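Local coordinates for glutamate racemase (Escherichia coli, PDB 2JFN), which belongs to the Asp/Glu/hydantoin racemase family of two-domain alpha/beta enzymes and holds glutamic acid in the cleft between its domains, at residues S29-L34 against L168-L173. Sequence-based numbering, arbitrary orientation.
Sequences SGVGGL and LAEAKL. With GLU (glutamic acid), chain B.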
loop_
_atom_site.group_PDB
_atom_site.type_symbol
_atom_site.label_atom_id
_atom_site.label_comp_id
_atom_site.label_asym_id
_atom_site.label_seq_id
_atom_site.Cartn_x
_atom_site.Cartn_y
_atom_site.Cartn_z
ATOM N N SER A 29 2.507 6.652 -1.352
ATOM C CA SER A 29 3.587 7.610 -1.173
ATOM C C SER A 29 4.764 7.191 -2.067
ATOM O O SER A 29 5.555 8.028 -2.503
ATOM C CB SER A 29 4.023 7.621 0.289
ATOM O OG SER A 29 4.429 6.323 0.679
ATOM N N GLY A 30 4.868 5.892 -2.342
ATOM C CA GLY A 30 5.944 5.395 -3.180
ATOM C C GLY A 30 5.578 4.209 -4.051
ATOM O O GLY A 30 4.564 4.235 -4.754
ATOM N N VAL A 31 6.391 3.155 -4.003
ATOM C CA VAL A 31 6.145 1.969 -4.816
ATOM C C VAL A 31 5.214 0.925 -4.182
ATOM O O VAL A 31 4.727 0.037 -4.876
ATOM C CB VAL A 31 7.480 1.255 -5.208
ATOM C CG1 VAL A 31 8.360 2.195 -6.028
ATOM C CG2 VAL A 31 8.232 0.795 -3.961
ATOM N N GLY A 32 4.968 1.030 -2.879
ATOM C CA GLY A 32 4.115 0.053 -2.214
ATOM C C GLY A 32 2.758 -0.131 -2.873
ATOM O O GLY A 32 2.212 -1.234 -2.895
ATOM N N GLY A 33 2.212 0.957 -3.408
ATOM C CA GLY A 33 0.917 0.900 -4.064
ATOM C C GLY A 33 0.873 -0.138 -5.164
ATOM O O GLY A 33 -0.176 -0.701 -5.437
ATOM N N LEU A 34 2.020 -0.406 -5.783
ATOM C CA LEU A 34 2.099 -1.383 -6.855
ATOM C C LEU A 34 1.737 -2.802 -6.418
ATOM O O LEU A 34 1.265 -3.587 -7.233
ATOM C CB LEU A 34 3.500 -1.379 -7.474
ATOM C CG LEU A 34 3.871 -0.092 -8.219
ATOM C CD1 LEU A 34 5.334 -0.154 -8.633
ATOM C CD2 LEU A 34 2.965 0.078 -9.437
ATOM N N LEU A 168 14.067 -0.578 1.829
ATOM C CA LEU A 168 14.568 -1.760 1.149
ATOM C C LEU A 168 13.654 -2.054 -0.035
ATOM O O LEU A 168 14.122 -2.401 -1.122
ATOM C CB LEU A 168 14.609 -2.951 2.117
ATOM C CG LEU A 168 15.701 -2.840 3.185
ATOM C CD1 LEU A 168 15.598 -3.999 4.155
ATOM C CD2 LEU A 168 17.064 -2.822 2.512
ATOM N N ALA A 169 12.350 -1.892 0.173
ATOM C CA ALA A 169 11.374 -2.131 -0.889
ATOM C C ALA A 169 11.574 -1.092 -1.992
ATOM O O ALA A 169 11.573 -1.428 -3.178
ATOM C CB ALA A 169 9.941 -2.053 -0.333
ATOM N N GLU A 170 11.742 0.169 -1.604
ATOM C CA GLU A 170 11.970 1.226 -2.591
ATOM C C GLU A 170 13.213 0.872 -3.403
ATOM O O GLU A 170 13.181 0.863 -4.632
ATOM C CB GLU A 170 12.174 2.583 -1.904
ATOM C CG GLU A 170 10.894 3.245 -1.404
ATOM C CD GLU A 170 10.028 3.809 -2.531
ATOM O OE1 GLU A 170 8.785 3.803 -2.385
ATOM O OE2 GLU A 170 10.583 4.269 -3.556
ATOM N N ALA A 171 14.307 0.568 -2.708
ATOM C CA ALA A 171 15.554 0.213 -3.378
ATOM C C ALA A 171 15.340 -0.914 -4.377
ATOM O O ALA A 171 15.777 -0.833 -5.527
ATOM C CB ALA A 171 16.597 -0.203 -2.352
ATOM N N LYS A 172 14.667 -1.971 -3.941
ATOM C CA LYS A 172 14.428 -3.108 -4.812
ATOM C C LYS A 172 13.793 -2.729 -6.145
ATOM O O LYS A 172 14.299 -3.110 -7.203
ATOM C CB LYS A 172 13.558 -4.152 -4.108
ATOM C CG LYS A 172 13.303 -5.387 -4.955
ATOM C CD LYS A 172 12.453 -6.411 -4.209
ATOM C CE LYS A 172 12.232 -7.657 -5.053
ATOM N NZ LYS A 172 11.441 -8.673 -4.318
ATOM N N LEU A 173 12.693 -1.986 -6.107
ATOM C CA LEU A 173 12.029 -1.604 -7.344
ATOM C C LEU A 173 12.791 -0.528 -8.111
ATOM O O LEU A 173 12.426 -0.182 -9.231
ATOM C CB LEU A 173 10.592 -1.142 -7.074
ATOM C CG LEU A 173 9.600 -2.111 -6.408
ATOM C CD1 LEU A 173 8.255 -2.000 -7.112
ATOM C CD2 LEU A 173 10.104 -3.540 -6.467
HETATM N N GLU B . 3.193 2.227 1.280
HETATM C CA GLU B . 3.506 2.593 2.664
HETATM C C GLU B . 2.254 2.423 3.503
HETATM O O GLU B . 1.452 1.447 3.268
HETATM C CB GLU B . 3.995 4.048 2.718
HETATM C CG GLU B . 5.253 4.162 3.609
HETATM C CD GLU B . 5.572 5.619 3.918
HETATM O OE1 GLU B . 6.078 5.918 4.996
HETATM O OE2 GLU B . 5.338 6.506 3.091
HETATM O OXT GLU B . 2.001 3.238 4.451
#
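Val31 meets helix 163-174 with both its backbone and its side chain. Its amide N gives a hydrogen bond to Glu170 OE1 at 3.0 Å, fairly straight at 162°, reaching the oxygen on the syn side and 28° out of the carboxylate plane. Glu170 gets there by bending its chain at chi2 (-73°), which swings the carboxylate off its own helix and towards the loop at Gly30 and Val31. Glu170 OE1 lies 3.4 Å from Gly30 CA and is shared with His206 NE2, while Glu170 OE2 hydrogen-bonds to His174 NE2; three hydrogen bonds thus help to fix the rotation of the carboxylate. Over the same group lies the valine side chain, with CG2 3.4 Å from Glu170 OE1. One helical turn further on, Leu173 packs against Val31 as well: its CD1 sits 3.8 Å from Val31 CB and as far from Leu34 CD1, so this one methyl touches both Val31 in the loop and Leu34 of helix 33-43. Next to this seam, Ser29 OG donates a 2.6 Å hydrogen bond to OE2 of the bound glutamic acid. His206 hydrogen-bonds the ligand through ND1 and Glu170 through NE2, making Glu170 a second-shell residue of the interdomain ligand pocket in this racemase fold.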